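Local coordinates for methyl-accepting chemotaxis protein, putative (Geobacter sulfurreducens, PDB 3OOV) that probably acts as a chemotaxis receptor of the methyl-accepting family, sensing a signal through its GAF domain and relaying it to the motility machinery, at residues A[24-27]-A[28-32]; A[66-69]-A[70-74]; A[93-96]-A[97-100]; A[161-164]-A[165-169]. All blocks are in the same frame, centred on the assembly; numbering follows the deposited sequence.

Contact 1: A[24-27]-A[28-32]; sequences CAEG and LHDVL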
ATOM      1  N   CYS A  24       8.246 -20.461  -4.699  1.00 23.66           N
ATOM      2  CA  CYS A  24       8.240 -19.009  -4.684  1.00 22.88           C
ATOM      3  C   CYS A  24       9.197 -18.424  -3.628  1.00 21.48           C
ATOM      4  O   CYS A  24       9.856 -17.400  -3.882  1.00 21.59           O
ATOM      5  CB  CYS A  24       6.842 -18.461  -4.402  1.00 23.51           C
ATOM      6  SG  CYS A  24       5.774 -18.515  -5.827  1.00 25.95           S
ATOM      7  N   ALA A  25       9.216 -19.016  -2.449  1.00 19.03           N
ATOM      8  CA  ALA A  25       9.982 -18.472  -1.354  1.00 21.07           C
ATOM      9  C   ALA A  25      11.475 -18.771  -1.647  1.00 22.68           C
ATOM     10  O   ALA A  25      12.340 -17.894  -1.526  1.00 22.53           O
ATOM     11  CB  ALA A  25       9.550 -19.077  -0.077  1.00 20.91           C
ATOM     12  N   GLU A  26      11.762 -19.993  -2.110  1.00 24.65           N
ATOM     13  CA  GLU A  26      13.088 -20.327  -2.670  1.00 26.01           C
ATOM     14  C   GLU A  26      13.603 -19.333  -3.646  1.00 25.08           C
ATOM     15  O   GLU A  26      14.694 -18.802  -3.443  1.00 26.37           O
ATOM     16  CB  GLU A  26      13.188 -21.771  -3.202  1.00 26.08           C
ATOM     17  CG  GLU A  26      13.215 -22.763  -1.989  1.00 34.06           C
ATOM     18  CD  GLU A  26      13.154 -24.303  -2.339  1.00 43.53           C
ATOM     19  OE1 GLU A  26      12.826 -25.105  -1.403  1.00 44.75           O
ATOM     20  OE2 GLU A  26      13.461 -24.703  -3.498  1.00 44.16           O
ATOM     21  N   GLY A  27      12.806 -18.993  -4.648  1.00 24.66           N
ATOM     22  CA  GLY A  27      13.265 -18.098  -5.704  1.00 23.46           C
ATOM     23  C   GLY A  27      13.597 -16.722  -5.170  1.00 24.10           C
ATOM     24  O   GLY A  27      14.657 -16.131  -5.533  1.00 24.33           O
ATOM     25  N   LEU A  28      12.717 -16.194  -4.311  1.00 21.49           N
ATOM     26  CA  LEU A  28      12.898 -14.851  -3.773  1.00 21.69           C
ATOM     27  C   LEU A  28      14.163 -14.811  -2.955  1.00 22.07           C
ATOM     28  O   LEU A  28      14.846 -13.800  -2.995  1.00 22.44           O
ATOM     29  CB  LEU A  28      11.751 -14.358  -2.870  1.00 20.55           C
ATOM     30  CG  LEU A  28      10.536 -13.683  -3.519  1.00 24.07           C
ATOM     31  CD1 LEU A  28       9.280 -13.442  -2.518  1.00 20.81           C
ATOM     32  CD2 LEU A  28      10.967 -12.345  -4.208  1.00 21.81           C
ATOM     33  N   HIS A  29      14.417 -15.885  -2.200  1.00 21.50           N
ATOM     34  CA  HIS A  29      15.507 -15.954  -1.238  1.00 22.86           C
ATOM     35  C   HIS A  29      16.822 -16.292  -1.965  1.00 23.63           C
ATOM     36  O   HIS A  29      17.726 -15.449  -2.002  1.00 22.95           O
ATOM     37  CB  HIS A  29      15.231 -17.010  -0.137  1.00 21.58           C
ATOM     38  CG  HIS A  29      16.382 -17.242   0.795  1.00 23.36           C
ATOM     39  ND1 HIS A  29      16.752 -16.337   1.773  1.00 27.61           N
ATOM     40  CD2 HIS A  29      17.230 -18.288   0.928  1.00 27.31           C
ATOM     41  CE1 HIS A  29      17.782 -16.814   2.456  1.00 26.03           C
ATOM     42  NE2 HIS A  29      18.094 -17.997   1.966  1.00 24.69           N
ATOM     43  N   ASP A  30      16.883 -17.507  -2.532  1.00 23.69           N
ATOM     44  CA  ASP A  30      18.067 -18.053  -3.217  1.00 25.49           C
ATOM     45  C   ASP A  30      18.494 -17.280  -4.440  1.00 25.27           C
ATOM     46  O   ASP A  30      19.669 -17.134  -4.675  1.00 26.41           O
ATOM     47  CB  ASP A  30      17.820 -19.495  -3.662  1.00 25.97           C
ATOM     48  CG  ASP A  30      17.813 -20.449  -2.527  1.00 30.26           C
ATOM     49  OD1 ASP A  30      18.416 -20.137  -1.481  1.00 37.74           O
ATOM     50  OD2 ASP A  30      17.215 -21.530  -2.675  1.00 34.99           O
ATOM     51  N   VAL A  31      17.550 -16.811  -5.238  1.00 25.75           N
ATOM     52  CA  VAL A  31      17.890 -16.161  -6.492  1.00 25.49           C
ATOM     53  C   VAL A  31      17.977 -14.676  -6.311  1.00 26.01           C
ATOM     54  O   VAL A  31      18.929 -14.052  -6.749  1.00 28.22           O
ATOM     55  CB  VAL A  31      16.879 -16.492  -7.611  1.00 25.44           C
ATOM     56  CG1 VAL A  31      17.217 -15.704  -8.872  1.00 26.33           C
ATOM     57  CG2 VAL A  31      16.884 -18.002  -7.897  1.00 26.30           C
ATOM     58  N   LEU A  32      17.016 -14.082  -5.624  1.00 25.77           N
ATOM     59  CA  LEU A  32      16.971 -12.612  -5.527  1.00 24.54           C
ATOM     60  C   LEU A  32      17.590 -12.111  -4.226  1.00 23.01           C
ATOM     61  O   LEU A  32      17.663 -10.910  -3.983  1.00 24.42           O
ATOM     62  CB  LEU A  32      15.550 -12.127  -5.616  1.00 23.22           C
ATOM     63  CG  LEU A  32      14.917 -11.784  -6.970  1.00 29.36           C
ATOM     64  CD1 LEU A  32      15.777 -11.994  -8.220  1.00 31.13           C
ATOM     65  CD2 LEU A  32      13.599 -12.480  -7.148  1.00 31.98           C
TER
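Gly27 O, in the final turn of helix 17-31 of this GAF domain, accepts two backbone bonds, from Val31 N at 3.0 Å and from Leu32 N at 3.1 Å. The second spans five residues and makes a pi-type turn, which widens the helix just where it ends. Leu32 N lies almost in line with the Gly27 carbonyl, while Val31 N stands 40° out of its plane. Val31 also leans its branched side chain on this oxygen, CG2 lying 3.7 Å from Gly27 O. Gly27 itself is buried and brings only backbone to the contact.

One step back, the spacing is that of an ordinary alpha helix. Asp30 N reaches Glu26 O at 2.7 Å, and His29 N is bonded to Ala25 O. Asp30 CG sits beside its own backbone N (chi1 -73°), which carries the carboxylate back along the helix until OD2 lies 4.1 Å from Glu26 CB. The acid ends, 5.0 Å apart between Glu26 OE2 and Asp30 OD2, would be expected to repel mildly; Glu26 OE1 is hydrogen-bonded to a glycerol, probably a crystallisation additive. These charged residues suit the outer side of the helix. His29 turns its ring away from residues 24-27; its side chain touches Val55, and ND1 hydrogen-bonds to Tyr34 O beyond the helix end.

The inner side is apolar. Small Ala25 lets the helix lie close on the sheet, touching Val37, Ile39, Ala53 and Val55, while the longer Leu28 reaches Phe130 and, on helix 143-167, Phe152. Leu28 N bonds to Cys24 O, and Leu28 CG rests 3.8 Å from that same oxygen.

Contact 2: A[66-69]-A[70-74]; sequences VLPL and DQRGG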
ATOM      1  N   VAL A  66      -0.085 -22.459  13.191  1.00 16.41           N
ATOM      2  CA  VAL A  66      -1.349 -21.839  12.747  1.00 16.75           C
ATOM      3  C   VAL A  66      -1.565 -20.654  13.647  1.00 17.58           C
ATOM      4  O   VAL A  66      -1.441 -20.768  14.867  1.00 19.30           O
ATOM      5  CB  VAL A  66      -2.569 -22.846  12.886  1.00 16.83           C
ATOM      6  CG1 VAL A  66      -3.948 -22.223  12.432  1.00 12.10           C
ATOM      7  CG2 VAL A  66      -2.287 -24.175  12.148  1.00 15.34           C
ATOM      8  N   LEU A  67      -2.000 -19.549  13.067  1.00 18.01           N
ATOM      9  CA  LEU A  67      -1.960 -18.270  13.756  1.00 17.83           C
ATOM     10  C   LEU A  67      -3.342 -17.602  13.599  1.00 18.18           C
ATOM     11  O   LEU A  67      -3.928 -17.655  12.498  1.00 17.33           O
ATOM     12  CB  LEU A  67      -0.834 -17.406  13.122  1.00 17.36           C
ATOM     13  CG  LEU A  67       0.618 -17.935  13.368  1.00 16.90           C
ATOM     14  CD1 LEU A  67       1.616 -17.391  12.373  1.00 13.51           C
ATOM     15  CD2 LEU A  67       1.034 -17.584  14.845  1.00 12.60           C
ATOM     16  N   PRO A  68      -3.857 -16.968  14.671  1.00 17.92           N
ATOM     17  CA  PRO A  68      -5.181 -16.253  14.502  1.00 18.78           C
ATOM     18  C   PRO A  68      -5.187 -15.035  13.582  1.00 19.32           C
ATOM     19  O   PRO A  68      -4.303 -14.210  13.664  1.00 19.87           O
ATOM     20  CB  PRO A  68      -5.524 -15.778  15.934  1.00 18.37           C
ATOM     21  CG  PRO A  68      -4.185 -15.718  16.681  1.00 18.84           C
ATOM     22  CD  PRO A  68      -3.276 -16.787  16.018  1.00 16.85           C
ATOM     23  N   LEU A  69      -6.216 -14.883  12.751  1.00 20.28           N
ATOM     24  CA  LEU A  69      -6.358 -13.694  11.928  1.00 20.80           C
ATOM     25  C   LEU A  69      -7.229 -12.731  12.649  1.00 21.95           C
ATOM     26  O   LEU A  69      -8.369 -12.540  12.284  1.00 24.51           O
ATOM     27  CB  LEU A  69      -7.056 -13.995  10.598  1.00 20.86           C
ATOM     28  CG  LEU A  69      -6.141 -14.210   9.412  1.00 20.27           C
ATOM     29  CD1 LEU A  69      -6.909 -14.731   8.265  1.00 15.06           C
ATOM     30  CD2 LEU A  69      -5.393 -12.916   9.018  1.00 17.09           C
ATOM     31  N   ASP A  70      -6.711 -12.111  13.686  1.00 22.30           N
ATOM     32  CA  ASP A  70      -7.447 -11.113  14.355  1.00 21.46           C
ATOM     33  C   ASP A  70      -6.352 -10.094  14.650  1.00 22.88           C
ATOM     34  O   ASP A  70      -5.279 -10.046  13.964  1.00 21.24           O
ATOM     35  CB  ASP A  70      -8.167 -11.693  15.613  1.00 21.85           C
ATOM     36  CG  ASP A  70      -7.202 -12.387  16.640  1.00 23.98           C
ATOM     37  OD1 ASP A  70      -6.026 -11.994  16.773  1.00 20.21           O
ATOM     38  OD2 ASP A  70      -7.644 -13.321  17.374  1.00 28.34           O
ATOM     39  N   GLN A  71      -6.571  -9.340  15.706  1.00 22.79           N
ATOM     40  CA  GLN A  71      -5.754  -8.179  15.968  1.00 23.53           C
ATOM     41  C   GLN A  71      -4.366  -8.615  16.437  1.00 21.60           C
ATOM     42  O   GLN A  71      -3.413  -7.844  16.310  1.00 20.45           O
ATOM     43  CB  GLN A  71      -6.452  -7.227  16.973  1.00 24.28           C
ATOM     44  CG  GLN A  71      -6.559  -7.796  18.420  1.00 28.91           C
ATOM     45  CD  GLN A  71      -7.689  -8.851  18.589  1.00 35.66           C
ATOM     46  OE1 GLN A  71      -8.643  -8.918  17.778  1.00 36.82           O
ATOM     47  NE2 GLN A  71      -7.572  -9.682  19.643  1.00 35.53           N
ATOM     48  N   ARG A  72      -4.251  -9.859  16.920  1.00 20.64           N
ATOM     49  CA  ARG A  72      -2.956 -10.359  17.411  1.00 18.62           C
ATOM     50  C   ARG A  72      -1.957 -10.404  16.272  1.00 17.53           C
ATOM     51  O   ARG A  72      -0.762 -10.350  16.491  1.00 18.00           O
ATOM     52  CB  ARG A  72      -3.079 -11.714  18.110  1.00 18.20           C
ATOM     53  CG  ARG A  72      -3.582 -11.600  19.549  1.00 19.67           C
ATOM     54  CD  ARG A  72      -4.135 -12.942  20.124  1.00 17.40           C
ATOM     55  NE  ARG A  72      -5.210 -13.568  19.366  1.00 21.90           N
ATOM     56  CZ  ARG A  72      -5.772 -14.738  19.726  1.00 25.82           C
ATOM     57  NH1 ARG A  72      -5.334 -15.418  20.812  1.00 23.97           N
ATOM     58  NH2 ARG A  72      -6.760 -15.252  19.004  1.00 23.73           N
ATOM     59  N   GLY A  73      -2.439 -10.435  15.044  1.00 16.27           N
ATOM     60  CA  GLY A  73      -1.541 -10.523  13.908  1.00 16.36           C
ATOM     61  C   GLY A  73      -1.162  -9.143  13.444  1.00 16.92           C
ATOM     62  O   GLY A  73      -0.563  -9.011  12.378  1.00 18.08           O
ATOM     63  N   GLY A  74      -1.521  -8.111  14.216  1.00 16.54           N
ATOM     64  CA  GLY A  74      -1.187  -6.720  13.850  1.00 15.41           C
ATOM     65  C   GLY A  74      -1.302  -6.433  12.341  1.00 15.80           C
ATOM     66  O   GLY A  74      -2.398  -6.456  11.744  1.00 15.34           O
TER
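Pro68, the last residue of strand 66-68, packs against a side-chain pair formed by Asp70 and Arg72 as the chain turns into a short 3-10 segment. Asp70 can be followed outward. Its CB lies 3.4 Å from Leu69 O, the carbonyl just before it. CG stands between the backbone N and the carbonyl carbon (chi1 57°), a placing that folds the carboxylate over the turn and brings OD2 of Asp70 to 3.6 Å from Pro68 CB. OD1 then takes two bonds. Arg72 N meets it at 2.8 Å on the anti side, which closes an Asx turn, and Arg72 NE comes to its syn lone pair at 3.1 Å, almost straight at 173°. OD2 uses its own syn lone pair for Arg72 NH2 at 2.7 Å, completing a side-on, two-nitrogen salt bridge with the carboxylate close to the guanidinium plane. Pro68 CG lies over one face of that guanidinium, near its rim, with Arg72 NH2 3.5 Å from Pro68 CG. The short acid and the bent arginine chain thus fix each other, and the apolar proline ring suits the flat face of the cation. With an alanine in place of Asp70, the Asx turn would lose its acceptor and the Arg72 guanidinium would probably be left without its mate, free to turn away from Pro68.

Leu69 centres an inverse gamma turn, closed by a weak bond from Asp70 N to Pro68 O. The turn joins strand 66-68 to helix 74-82, with Leu69 packed between Leu49 of strand 48-55 and Thr77 and Phe80 of that helix.

Contact 3: A[93-96]-A[97-100]; sequences AYPT and DFRL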
ATOM      1  N   ALA A  93       7.593   3.237  14.475  1.00 21.45           N
ATOM      2  CA  ALA A  93       7.100   4.519  13.982  1.00 22.75           C
ATOM      3  C   ALA A  93       5.603   4.467  13.584  1.00 23.64           C
ATOM      4  O   ALA A  93       5.083   5.459  13.074  1.00 24.64           O
ATOM      5  CB  ALA A  93       7.947   5.009  12.736  1.00 21.50           C
ATOM      6  N   TYR A  94       4.958   3.299  13.745  1.00 22.99           N
ATOM      7  CA  TYR A  94       3.568   3.099  13.358  1.00 21.39           C
ATOM      8  C   TYR A  94       2.688   2.935  14.589  1.00 21.99           C
ATOM      9  O   TYR A  94       3.182   2.657  15.646  1.00 19.79           O
ATOM     10  CB  TYR A  94       3.436   1.884  12.375  1.00 20.96           C
ATOM     11  CG  TYR A  94       4.025   2.232  11.027  1.00 19.49           C
ATOM     12  CD1 TYR A  94       3.270   2.848  10.002  1.00 13.56           C
ATOM     13  CD2 TYR A  94       5.386   2.069  10.812  1.00 17.33           C
ATOM     14  CE1 TYR A  94       3.882   3.188   8.788  1.00 12.06           C
ATOM     15  CE2 TYR A  94       5.940   2.409   9.670  1.00 14.12           C
ATOM     16  CZ  TYR A  94       5.203   2.994   8.669  1.00 15.92           C
ATOM     17  OH  TYR A  94       5.900   3.303   7.522  1.00 20.35           O
ATOM     18  N   PRO A  95       1.350   3.108  14.436  1.00 23.66           N
ATOM     19  CA  PRO A  95       0.442   2.906  15.584  1.00 24.68           C
ATOM     20  C   PRO A  95       0.606   1.517  16.174  1.00 25.90           C
ATOM     21  O   PRO A  95       1.038   0.569  15.478  1.00 25.39           O
ATOM     22  CB  PRO A  95      -0.961   3.026  14.980  1.00 24.58           C
ATOM     23  CG  PRO A  95      -0.787   3.739  13.646  1.00 24.98           C
ATOM     24  CD  PRO A  95       0.628   3.400  13.176  1.00 23.76           C
ATOM     25  N   THR A  96       0.257   1.439  17.454  1.00 26.98           N
ATOM     26  CA  THR A  96       0.344   0.267  18.317  1.00 28.55           C
ATOM     27  C   THR A  96      -0.304  -1.007  17.748  1.00 28.07           C
ATOM     28  O   THR A  96       0.252  -2.072  17.849  1.00 28.51           O
ATOM     29  CB  THR A  96      -0.251   0.636  19.681  1.00 28.59           C
ATOM     30  OG1 THR A  96       0.591   1.647  20.230  1.00 35.21           O
ATOM     31  CG2 THR A  96      -0.219  -0.519  20.656  1.00 29.71           C
ATOM     32  N   ASP A  97      -1.454  -0.869  17.122  1.00 28.15           N
ATOM     33  CA  ASP A  97      -2.087  -2.002  16.488  1.00 29.04           C
ATOM     34  C   ASP A  97      -1.340  -2.597  15.302  1.00 26.54           C
ATOM     35  O   ASP A  97      -1.821  -3.568  14.746  1.00 26.32           O
ATOM     36  CB  ASP A  97      -3.630  -1.814  16.240  1.00 29.66           C
ATOM     37  CG  ASP A  97      -3.995  -0.849  15.090  1.00 34.50           C
ATOM     38  OD1 ASP A  97      -3.181  -0.389  14.229  1.00 34.87           O
ATOM     39  OD2 ASP A  97      -5.210  -0.537  15.066  1.00 40.05           O
ATOM     40  N   PHE A  98      -0.189  -2.024  14.915  1.00 24.65           N
ATOM     41  CA  PHE A  98       0.641  -2.668  13.906  1.00 22.97           C
ATOM     42  C   PHE A  98       1.455  -3.816  14.495  1.00 22.62           C
ATOM     43  O   PHE A  98       1.720  -4.772  13.779  1.00 22.27           O
ATOM     44  CB  PHE A  98       1.584  -1.706  13.169  1.00 22.06           C
ATOM     45  CG  PHE A  98       0.911  -0.885  12.092  1.00 24.83           C
ATOM     46  CD1 PHE A  98      -0.356  -0.364  12.281  1.00 27.10           C
ATOM     47  CD2 PHE A  98       1.579  -0.594  10.899  1.00 26.12           C
ATOM     48  CE1 PHE A  98      -0.959   0.384  11.278  1.00 30.16           C
ATOM     49  CE2 PHE A  98       0.999   0.184   9.912  1.00 26.91           C
ATOM     50  CZ  PHE A  98      -0.272   0.663  10.094  1.00 26.71           C
ATOM     51  N   ARG A  99       1.813  -3.747  15.777  1.00 22.26           N
ATOM     52  CA  ARG A  99       2.752  -4.710  16.342  1.00 24.18           C
ATOM     53  C   ARG A  99       2.146  -6.119  16.349  1.00 23.09           C
ATOM     54  O   ARG A  99       0.954  -6.302  16.604  1.00 22.30           O
ATOM     55  CB  ARG A  99       3.150  -4.384  17.799  1.00 25.35           C
ATOM     56  CG  ARG A  99       3.447  -2.933  18.132  1.00 32.59           C
ATOM     57  CD  ARG A  99       4.789  -2.426  17.705  1.00 42.26           C
ATOM     58  NE  ARG A  99       4.585  -1.042  17.240  1.00 52.18           N
ATOM     59  CZ  ARG A  99       4.885   0.060  17.933  1.00 54.78           C
ATOM     60  NH1 ARG A  99       5.437  -0.025  19.141  1.00 54.78           N
ATOM     61  NH2 ARG A  99       4.632   1.261  17.407  1.00 56.81           N
ATOM     62  N   LEU A 100       2.981  -7.104  16.114  1.00 22.22           N
ATOM     63  CA  LEU A 100       2.600  -8.474  16.378  1.00 23.30           C
ATOM     64  C   LEU A 100       2.452  -8.740  17.868  1.00 22.75           C
ATOM     65  O   LEU A 100       3.237  -8.262  18.651  1.00 25.37           O
ATOM     66  CB  LEU A 100       3.630  -9.413  15.778  1.00 23.36           C
ATOM     67  CG  LEU A 100       3.794  -9.266  14.282  1.00 22.15           C
ATOM     68  CD1 LEU A 100       4.790 -10.334  13.700  1.00 23.43           C
ATOM     69  CD2 LEU A 100       2.454  -9.303  13.604  1.00 16.15           C
TER
HETATM   70  O   HOH W   1      -0.869  -4.717  18.194  1.00 34.64           O
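Tyr94 and Phe98 lay their rings nearly parallel, planes at 12°, in the loop of the GAF domain that follows strand 86-88 and here coils into a 3-10 turn. The aromatic contact is a slid one: the centroids are 5.2 Å apart and the rings barely overlap. The closest approach is Tyr94 CB to Phe98 CD2 at 3.4 Å, with Tyr94 CD1 3.5 Å from Phe98 CE2. Pro95 supplies a CH-pi contact, its CD lying over one face of the Phe98 ring, 4.1 Å from the centroid. Were Phe98 an alanine, a gap beside Tyr94 and Pro95 would probably open, and the tyrosine ring would be freer to turn. Beyond these residues, Ile88 of strand 86-88 touches both side chains, and Arg83 of the second subunit makes a cation-pi contact with Tyr94, which places the pair at the dimer interface.

The backbone bonds have the three-residue spacing of a 3-10 turn: Phe98 N to Pro95 O at 2.9 Å and Arg99 N to Thr96 O at 3.1 Å, both donors standing above the carbonyl planes. Proline suits the start of this turn, where its nitrogen has no hydrogen to place.

Arg99 is bent at chi2 and chi3 (-78° and 142°), which folds its guanidinium back over the turn. Tyr94 O lies at the guanidinium edge, close to its plane, and takes a bent bond from Arg99 NH2 at 2.7 Å. A water bridges two carbonyls, donating to Thr96 O and Arg99 O, each at 2.9 Å.

Contact 4: A[161-164]-A[165-169]; sequences VRIN and LLKAI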
ATOM      1  N   VAL A 161      -4.879 -20.673  -8.614  1.00 24.82           N
ATOM      2  CA  VAL A 161      -6.047 -20.706  -9.478  1.00 27.08           C
ATOM      3  C   VAL A 161      -5.976 -21.892 -10.465  1.00 29.17           C
ATOM      4  O   VAL A 161      -6.937 -22.688 -10.522  1.00 30.08           O
ATOM      5  CB  VAL A 161      -6.271 -19.361 -10.199  1.00 27.36           C
ATOM      6  CG1 VAL A 161      -7.307 -19.487 -11.352  1.00 27.65           C
ATOM      7  CG2 VAL A 161      -6.768 -18.335  -9.211  1.00 24.51           C
ATOM      8  N   ARG A 162      -4.853 -22.021 -11.196  1.00 29.29           N
ATOM      9  CA  ARG A 162      -4.622 -23.178 -12.064  1.00 29.14           C
ATOM     10  C   ARG A 162      -4.800 -24.481 -11.303  1.00 28.52           C
ATOM     11  O   ARG A 162      -5.509 -25.376 -11.750  1.00 28.29           O
ATOM     12  CB  ARG A 162      -3.238 -23.173 -12.746  1.00 29.57           C
ATOM     13  CG  ARG A 162      -2.853 -24.530 -13.430  1.00 31.77           C
ATOM     14  CD  ARG A 162      -1.443 -24.542 -14.224  1.00 39.43           C
ATOM     15  NE  ARG A 162      -0.265 -24.292 -13.354  1.00 36.26           N
ATOM     16  CZ  ARG A 162       0.197 -25.137 -12.439  1.00 35.48           C
ATOM     17  NH1 ARG A 162      -0.369 -26.334 -12.316  1.00 36.32           N
ATOM     18  NH2 ARG A 162       1.221 -24.777 -11.649  1.00 37.06           N
ATOM     19  N   ILE A 163      -4.171 -24.607 -10.145  1.00 27.26           N
ATOM     20  CA  ILE A 163      -4.239 -25.872  -9.456  1.00 24.68           C
ATOM     21  C   ILE A 163      -5.702 -26.128  -8.999  1.00 26.12           C
ATOM     22  O   ILE A 163      -6.218 -27.254  -9.131  1.00 25.56           O
ATOM     23  CB  ILE A 163      -3.247 -25.937  -8.322  1.00 24.17           C
ATOM     24  CG1 ILE A 163      -1.784 -25.946  -8.838  1.00 24.77           C
ATOM     25  CG2 ILE A 163      -3.536 -27.113  -7.399  1.00 20.01           C
ATOM     26  CD1 ILE A 163      -0.714 -25.706  -7.696  1.00 19.69           C
ATOM     27  N   ASN A 164      -6.373 -25.085  -8.508  1.00 24.75           N
ATOM     28  CA  ASN A 164      -7.733 -25.278  -8.010  1.00 26.59           C
ATOM     29  C   ASN A 164      -8.715 -25.676  -9.135  1.00 25.50           C
ATOM     30  O   ASN A 164      -9.531 -26.576  -8.942  1.00 24.28           O
ATOM     31  CB  ASN A 164      -8.244 -24.051  -7.195  1.00 24.96           C
ATOM     32  CG  ASN A 164      -7.575 -23.931  -5.796  1.00 28.37           C
ATOM     33  OD1 ASN A 164      -7.129 -24.919  -5.205  1.00 28.30           O
ATOM     34  ND2 ASN A 164      -7.579 -22.714  -5.246  1.00 29.11           N
ATOM     35  N   LEU A 165      -8.606 -24.986 -10.268  1.00 27.11           N
ATOM     36  CA  LEU A 165      -9.471 -25.199 -11.448  1.00 29.09           C
ATOM     37  C   LEU A 165      -9.263 -26.647 -11.915  1.00 29.05           C
ATOM     38  O   LEU A 165     -10.224 -27.353 -12.264  1.00 29.76           O
ATOM     39  CB  LEU A 165      -9.311 -24.083 -12.534  1.00 29.30           C
ATOM     40  CG  LEU A 165      -9.992 -22.685 -12.280  1.00 32.03           C
ATOM     41  CD1 LEU A 165      -9.807 -22.199 -10.851  1.00 34.55           C
ATOM     42  CD2 LEU A 165      -9.688 -21.461 -13.257  1.00 29.17           C
ATOM     43  N   LEU A 166      -8.050 -27.138 -11.716  1.00 28.48           N
ATOM     44  CA  LEU A 166      -7.647 -28.466 -12.156  1.00 28.66           C
ATOM     45  C   LEU A 166      -8.120 -29.584 -11.253  1.00 28.57           C
ATOM     46  O   LEU A 166      -8.522 -30.667 -11.720  1.00 29.11           O
ATOM     47  CB  LEU A 166      -6.110 -28.514 -12.231  1.00 27.50           C
ATOM     48  CG  LEU A 166      -5.326 -29.546 -12.989  1.00 27.60           C
ATOM     49  CD1 LEU A 166      -5.746 -29.449 -14.494  1.00 26.47           C
ATOM     50  CD2 LEU A 166      -3.759 -29.369 -12.813  1.00 20.23           C
ATOM     51  N   LYS A 167      -7.973 -29.395  -9.948  1.00 27.41           N
ATOM     52  CA  LYS A 167      -8.387 -30.448  -9.030  1.00 27.44           C
ATOM     53  C   LYS A 167      -9.883 -30.400  -8.670  1.00 27.01           C
ATOM     54  O   LYS A 167     -10.351 -31.265  -7.945  1.00 26.96           O
ATOM     55  CB  LYS A 167      -7.557 -30.399  -7.757  1.00 27.47           C
ATOM     56  CG  LYS A 167      -6.041 -30.684  -7.962  1.00 30.33           C
ATOM     57  CD  LYS A 167      -5.282 -30.643  -6.607  1.00 35.67           C
ATOM     58  CE  LYS A 167      -3.940 -31.410  -6.646  1.00 36.22           C
ATOM     59  NZ  LYS A 167      -3.198 -31.339  -5.345  1.00 38.25           N
ATOM     60  N   ALA A 168     -10.604 -29.381  -9.119  1.00 27.65           N
ATOM     61  CA  ALA A 168     -12.033 -29.249  -8.785  1.00 30.28           C
ATOM     62  C   ALA A 168     -12.771 -30.505  -9.295  1.00 31.83           C
ATOM     63  O   ALA A 168     -12.705 -30.808 -10.496  1.00 31.11           O
ATOM     64  CB  ALA A 168     -12.640 -27.973  -9.385  1.00 28.17           C
ATOM     65  N   ILE A 169     -13.414 -31.241  -8.377  1.00 33.43           N
ATOM     66  CA  ILE A 169     -14.071 -32.492  -8.757  1.00 36.34           C
ATOM     67  C   ILE A 169     -15.385 -32.265  -9.527  1.00 36.77           C
ATOM     68  O   ILE A 169     -15.970 -31.178  -9.493  1.00 36.92           O
ATOM     69  CB  ILE A 169     -14.266 -33.443  -7.572  1.00 36.47           C
ATOM     70  CG1 ILE A 169     -15.739 -33.544  -7.181  1.00 37.76           C
ATOM     71  CG2 ILE A 169     -13.351 -33.051  -6.413  1.00 38.60           C
ATOM     72  CD1 ILE A 169     -15.958 -33.940  -5.720  1.00 40.71           C
ATOM     73  OXT ILE A 169     -15.849 -33.148 -10.269  1.00 37.92           O
TER
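Ile163 O draws two backbone donors: Lys167 N at 2.9 Å in a nearly straight bond, and Leu166 N in a weak one at 3.2 Å. The Ile163 and Lys167 side chains follow the same path, lying side by side with Ile163 CG2 4.0 Å from Lys167 CD. Lys167 is extended beyond CG, so the amine runs clear of the isoleucine and NZ bonds to Ile15 O. Arg162 similarly sends NH1 to Ser14 O.

On another side of the helix, Val161 and Leu165 also run alongside each other. Val161 CG1, placed anti to the backbone N (chi1 167°), touches Leu165 CD2 at 3.6 Å, while Leu165 N bonds to Val161 O at 2.9 Å. Branched and apolar, the two side chains lie against each other one turn apart. Ile163 is the buried member, resting on Val17 and Val20 of helix 17-31; the long basic chains suit the margins, where they can reach carbonyls of the neighbouring loop.

Toward the end, the bonding slackens. Ala168 N makes only a weak bond to Asn164 O, and Ala168 is the first residue to leave helical angles. Four-residue spacing giving way to a loose last turn is the ordinary finish of an alpha helix, here helix 143-167, the last helix of the crystallised fragment.

Contacts 2 and 3 are the pair that meet: their centres are about 13 Å apart, and Leu100 CD2 packs 3.3 Å from Gly73 O, tying the turn before helix 74-82 to the loop after strand 86-88. Contact 1 lies across the chain's centre from both, about 28 Å from contact 3 between centres. Contacts 1 and 4, some 25 Å apart between centres, are joined through two helices: helix 17-31 meets Ile163 near its start and Phe152 near its end, so it runs antiparallel to helix 143-167. Contact 3 touches the second subunit, whereas the other three meet no other protein chain of the assembly. The glycerol beside contact 1 marks no known site.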